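Local atomic coordinates of probable TonB-dependent siderophore receptor PirA (Acinetobacter baumannii, PDB entry 5FR8), a protein that probably binds iron-chelating siderophores, perhaps ferric enterobactin, at the outer membrane in the first step of iron uptake. Residues D218-R230 against L708-P721. Sequence-based numbering, arbitrary orientation.
Sequences DINKSIGSTAAGR and LRDSNSISQTYNEP
The side-chain amides of Asn220 and Asn719 meet from opposite directions, their planes 34° apart, and pair through two hydrogen bonds. Asn220 ND2 gives to a lone pair of Asn719 OD1 at 3.3 Å, and Asn719 ND2 gives back to Asn220 OD1 at 3.2 Å. Asn220 OD1 also accepts from Arg709 N at 2.7 Å, a donor well above the carbonyl plane and on the other face from Asn719 ND2. The other N-H of Asn220 ND2 bonds to Ala227 O, within its own segment. All the polar atoms of the buried Asn220 amide are thus engaged, and its rotation is fixed. Residues 218-230 lie in the loop between strands 201-212 and 232-247 of the TonB-dependent receptor barrel, and 708-721 in the loop between 693-700 and 724-731. The contact therefore joins two barrel loops, and Asn719 N reaches Asn81 in the plug. The Ser225 hydroxyl, anti to its own N (chi1 179°), lies between two backbone groups. Ser225 OG donates to Arg709 O and accepts from Ser711 N, both at 2.7 Å. In return, Ser711 OG accepts a hydrogen bond from Thr226 N at 3.1 Å. The extended Arg709 side chain runs past Ala227 CB, which covers one guanidinium face. Arg709 NH1 donates to Ala228 O at 2.9 Å, near the guanidinium plane, and forms a salt bridge with Asp268. Ile223 CD1 packs on Leu708 CB at 3.5 Å.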
loop_
_atom_site.group_PDB
_atom_site.type_symbol
_atom_site.label_atom_id
_atom_site.label_comp_id
_atom_site.label_asym_id
_atom_site.label_seq_id
_atom_site.Cartn_x
_atom_site.Cartn_y
_atom_site.Cartn_z
ATOM N N ASP A 218 -15.573 21.127 7.502
ATOM C CA ASP A 218 -15.071 22.070 8.495
ATOM C C ASP A 218 -14.573 21.388 9.782
ATOM O O ASP A 218 -14.325 22.046 10.781
ATOM C CB ASP A 218 -16.135 23.156 8.787
ATOM C CG ASP A 218 -17.436 22.601 9.407
ATOM O OD1 ASP A 218 -17.625 21.358 9.440
ATOM O OD2 ASP A 218 -18.279 23.438 9.871
ATOM N N ILE A 219 -14.404 20.071 9.743
ATOM C CA ILE A 219 -14.018 19.322 10.938
ATOM C C ILE A 219 -12.745 19.877 11.579
ATOM O O ILE A 219 -12.636 19.920 12.809
ATOM C CB ILE A 219 -13.846 17.810 10.643
ATOM C CG1 ILE A 219 -13.467 17.067 11.934
ATOM C CG2 ILE A 219 -12.786 17.600 9.581
ATOM C CD1 ILE A 219 -13.731 15.576 11.908
ATOM N N ASN A 220 -11.795 20.311 10.748
ATOM C CA ASN A 220 -10.469 20.734 11.230
ATOM C C ASN A 220 -10.328 22.217 11.510
ATOM O O ASN A 220 -9.231 22.675 11.730
ATOM C CB ASN A 220 -9.406 20.370 10.210
ATOM C CG ASN A 220 -9.142 18.883 10.156
ATOM O OD1 ASN A 220 -8.965 18.238 11.175
ATOM N ND2 ASN A 220 -9.110 18.338 8.957
ATOM N N LYS A 221 -11.434 22.951 11.508
ATOM C CA LYS A 221 -11.414 24.412 11.598
ATOM C C LYS A 221 -11.048 24.964 13.001
ATOM O O LYS A 221 -10.408 26.017 13.122
ATOM C CB LYS A 221 -12.783 24.966 11.161
ATOM C CG LYS A 221 -12.768 26.430 10.750
ATOM C CD LYS A 221 -14.141 26.859 10.266
ATOM C CE LYS A 221 -14.070 28.176 9.524
ATOM N NZ LYS A 221 -15.343 28.460 8.810
ATOM N N SER A 222 -11.451 24.234 14.044
ATOM C CA SER A 222 -11.321 24.700 15.424
ATOM C C SER A 222 -9.886 24.863 15.845
ATOM O O SER A 222 -9.644 25.207 16.981
ATOM C CB SER A 222 -12.032 23.753 16.396
ATOM O OG SER A 222 -11.838 22.397 16.018
ATOM N N ILE A 223 -8.928 24.621 14.955
ATOM C CA ILE A 223 -7.512 24.902 15.256
ATOM C C ILE A 223 -6.869 25.687 14.128
ATOM O O ILE A 223 -5.666 25.566 13.902
ATOM C CB ILE A 223 -6.660 23.624 15.417
ATOM C CG1 ILE A 223 -7.382 22.553 16.233
ATOM C CG2 ILE A 223 -5.320 23.941 16.085
ATOM C CD1 ILE A 223 -6.790 21.176 15.994
ATOM N N GLY A 224 -7.668 26.476 13.409
ATOM C CA GLY A 224 -7.149 27.381 12.375
ATOM C C GLY A 224 -6.726 26.693 11.093
ATOM O O GLY A 224 -5.950 27.248 10.317
ATOM N N SER A 225 -7.237 25.486 10.855
ATOM C CA SER A 225 -6.738 24.626 9.784
ATOM C C SER A 225 -7.742 24.508 8.637
ATOM O O SER A 225 -8.962 24.380 8.849
ATOM C CB SER A 225 -6.373 23.223 10.316
ATOM O OG SER A 225 -5.905 22.360 9.274
ATOM N N THR A 226 -7.192 24.534 7.423
ATOM C CA THR A 226 -7.967 24.463 6.198
ATOM C C THR A 226 -7.865 23.096 5.522
ATOM O O THR A 226 -8.417 22.889 4.442
ATOM C CB THR A 226 -7.453 25.503 5.207
ATOM O OG1 THR A 226 -6.022 25.407 5.152
ATOM C CG2 THR A 226 -7.879 26.914 5.642
ATOM N N ALA A 227 -7.160 22.169 6.162
ATOM C CA ALA A 227 -7.011 20.843 5.595
ATOM C C ALA A 227 -8.297 20.077 5.743
ATOM O O ALA A 227 -8.997 20.229 6.735
ATOM C CB ALA A 227 -5.884 20.088 6.258
ATOM N N ALA A 228 -8.599 19.252 4.748
ATOM C CA ALA A 228 -9.795 18.447 4.775
ATOM C C ALA A 228 -9.638 17.236 5.680
ATOM O O ALA A 228 -8.527 16.754 5.915
ATOM C CB ALA A 228 -10.121 17.991 3.374
ATOM N N GLY A 229 -10.772 16.734 6.159
ATOM C CA GLY A 229 -10.819 15.486 6.905
ATOM C C GLY A 229 -10.767 14.316 5.947
ATOM O O GLY A 229 -10.327 14.445 4.801
ATOM N N ARG A 230 -11.212 13.164 6.411
ATOM C CA ARG A 230 -11.134 11.981 5.602
ATOM C C ARG A 230 -12.210 12.018 4.544
ATOM O O ARG A 230 -13.341 12.371 4.846
ATOM C CB ARG A 230 -11.336 10.743 6.469
ATOM C CG ARG A 230 -10.249 10.522 7.498
ATOM C CD ARG A 230 -10.687 9.490 8.512
ATOM N NE ARG A 230 -11.833 9.950 9.286
ATOM C CZ ARG A 230 -12.496 9.168 10.130
ATOM N NH1 ARG A 230 -12.134 7.900 10.302
ATOM N NH2 ARG A 230 -13.519 9.639 10.800
ATOM N N LEU A 708 -6.967 16.474 15.244
ATOM C CA LEU A 708 -7.394 17.115 13.996
ATOM C C LEU A 708 -6.220 17.495 13.110
ATOM O O LEU A 708 -5.140 17.804 13.589
ATOM C CB LEU A 708 -8.160 18.385 14.295
ATOM C CG LEU A 708 -9.301 18.245 15.299
ATOM C CD1 LEU A 708 -9.978 19.580 15.500
ATOM C CD2 LEU A 708 -10.295 17.193 14.824
ATOM N N ARG A 709 -6.428 17.435 11.804
ATOM C CA ARG A 709 -5.349 17.650 10.849
ATOM C C ARG A 709 -5.059 19.127 10.692
ATOM O O ARG A 709 -5.955 19.922 10.394
ATOM C CB ARG A 709 -5.694 17.046 9.495
ATOM C CG ARG A 709 -4.609 17.195 8.444
ATOM C CD ARG A 709 -5.084 16.505 7.189
ATOM N NE ARG A 709 -4.230 16.715 6.020
ATOM C CZ ARG A 709 -4.691 16.758 4.773
ATOM N NH1 ARG A 709 -6.006 16.640 4.534
ATOM N NH2 ARG A 709 -3.836 16.930 3.769
ATOM N N ASP A 710 -3.792 19.468 10.896
ATOM C CA ASP A 710 -3.341 20.846 10.919
ATOM C C ASP A 710 -2.704 21.140 9.585
ATOM O O ASP A 710 -1.712 20.515 9.228
ATOM C CB ASP A 710 -2.315 21.002 12.036
ATOM C CG ASP A 710 -1.990 22.437 12.357
ATOM O OD1 ASP A 710 -2.170 23.296 11.479
ATOM O OD2 ASP A 710 -1.534 22.699 13.502
ATOM N N SER A 711 -3.286 22.081 8.848
ATOM C CA SER A 711 -2.670 22.566 7.624
ATOM C C SER A 711 -1.416 23.384 7.886
ATOM O O SER A 711 -0.501 23.391 7.064
ATOM C CB SER A 711 -3.649 23.402 6.828
ATOM O OG SER A 711 -4.104 24.473 7.625
ATOM N N ASN A 712 -1.357 24.071 9.021
ATOM C CA ASN A 712 -0.155 24.846 9.371
ATOM C C ASN A 712 1.005 24.045 10.008
ATOM O O ASN A 712 1.885 24.623 10.618
ATOM C CB ASN A 712 -0.536 25.991 10.289
ATOM C CG ASN A 712 -1.554 26.910 9.666
ATOM O OD1 ASN A 712 -2.632 27.143 10.228
ATOM N ND2 ASN A 712 -1.222 27.446 8.494
ATOM N N SER A 713 1.003 22.726 9.863
ATOM C CA SER A 713 2.076 21.908 10.401
ATOM C C SER A 713 2.503 20.908 9.362
ATOM O O SER A 713 1.762 20.635 8.428
ATOM C CB SER A 713 1.609 21.136 11.634
ATOM O OG SER A 713 2.308 19.900 11.737
ATOM N N ILE A 714 3.694 20.342 9.526
ATOM C CA ILE A 714 4.138 19.252 8.637
ATOM C C ILE A 714 4.359 17.961 9.445
ATOM O O ILE A 714 4.837 16.954 8.925
ATOM C CB ILE A 714 5.376 19.654 7.831
ATOM C CG1 ILE A 714 6.473 20.153 8.748
ATOM C CG2 ILE A 714 5.031 20.776 6.872
ATOM C CD1 ILE A 714 7.753 20.458 8.012
ATOM N N SER A 715 3.945 17.990 10.718
ATOM C CA SER A 715 3.852 16.771 11.517
ATOM C C SER A 715 2.402 16.362 11.769
ATOM O O SER A 715 2.012 15.249 11.463
ATOM C CB SER A 715 4.606 16.921 12.835
ATOM O OG SER A 715 4.298 18.139 13.471
ATOM N N GLN A 716 1.596 17.243 12.330
ATOM C CA GLN A 716 0.177 16.920 12.507
ATOM C C GLN A 716 -0.593 16.859 11.168
ATOM O O GLN A 716 -1.311 17.793 10.793
ATOM C CB GLN A 716 -0.469 17.919 13.441
ATOM C CG GLN A 716 -1.800 17.430 13.959
ATOM C CD GLN A 716 -2.254 18.218 15.154
ATOM O OE1 GLN A 716 -1.462 18.501 16.065
ATOM N NE2 GLN A 716 -3.526 18.608 15.158
ATOM N N THR A 717 -0.436 15.759 10.451
ATOM C CA THR A 717 -0.863 15.697 9.053
ATOM C C THR A 717 -2.162 14.907 8.792
ATOM O O THR A 717 -2.568 14.780 7.636
ATOM C CB THR A 717 0.233 15.013 8.200
ATOM O OG1 THR A 717 0.675 13.834 8.893
ATOM C CG2 THR A 717 1.433 15.933 7.966
ATOM N N TYR A 718 -2.777 14.335 9.831
ATOM C CA TYR A 718 -3.877 13.389 9.613
ATOM C C TYR A 718 -4.907 13.509 10.693
ATOM O O TYR A 718 -4.660 14.105 11.753
ATOM C CB TYR A 718 -3.363 11.937 9.580
ATOM C CG TYR A 718 -2.722 11.498 10.876
ATOM C CD1 TYR A 718 -1.370 11.773 11.141
ATOM C CD2 TYR A 718 -3.463 10.860 11.861
ATOM C CE1 TYR A 718 -0.791 11.414 12.348
ATOM C CE2 TYR A 718 -2.878 10.503 13.076
ATOM C CZ TYR A 718 -1.555 10.786 13.313
ATOM O OH TYR A 718 -0.999 10.405 14.500
ATOM N N ASN A 719 -6.077 12.954 10.431
ATOM C CA ASN A 719 -7.126 12.925 11.442
ATOM C C ASN A 719 -7.085 11.619 12.226
ATOM O O ASN A 719 -7.116 10.535 11.645
ATOM C CB ASN A 719 -8.501 13.116 10.800
ATOM C CG ASN A 719 -8.847 14.580 10.597
ATOM O OD1 ASN A 719 -8.439 15.191 9.605
ATOM N ND2 ASN A 719 -9.604 15.158 11.545
ATOM N N GLU A 720 -6.981 11.717 13.543
ATOM C CA GLU A 720 -7.146 10.544 14.374
ATOM C C GLU A 720 -8.576 10.597 14.844
ATOM O O GLU A 720 -8.953 11.511 15.576
ATOM C CB GLU A 720 -6.203 10.584 15.563
ATOM C CG GLU A 720 -6.318 9.380 16.494
ATOM C CD GLU A 720 -5.746 8.111 15.878
ATOM O OE1 GLU A 720 -4.650 8.182 15.274
ATOM O OE2 GLU A 720 -6.396 7.049 16.008
ATOM N N PRO A 721 -9.401 9.644 14.387
ATOM C CA PRO A 721 -10.829 9.809 14.684
ATOM C C PRO A 721 -11.104 9.658 16.151
ATOM O O PRO A 721 -10.466 8.848 16.813
ATOM C CB PRO A 721 -11.513 8.694 13.891
ATOM C CG PRO A 721 -10.422 7.713 13.558
ATOM C CD PRO A 721 -9.125 8.473 13.538
#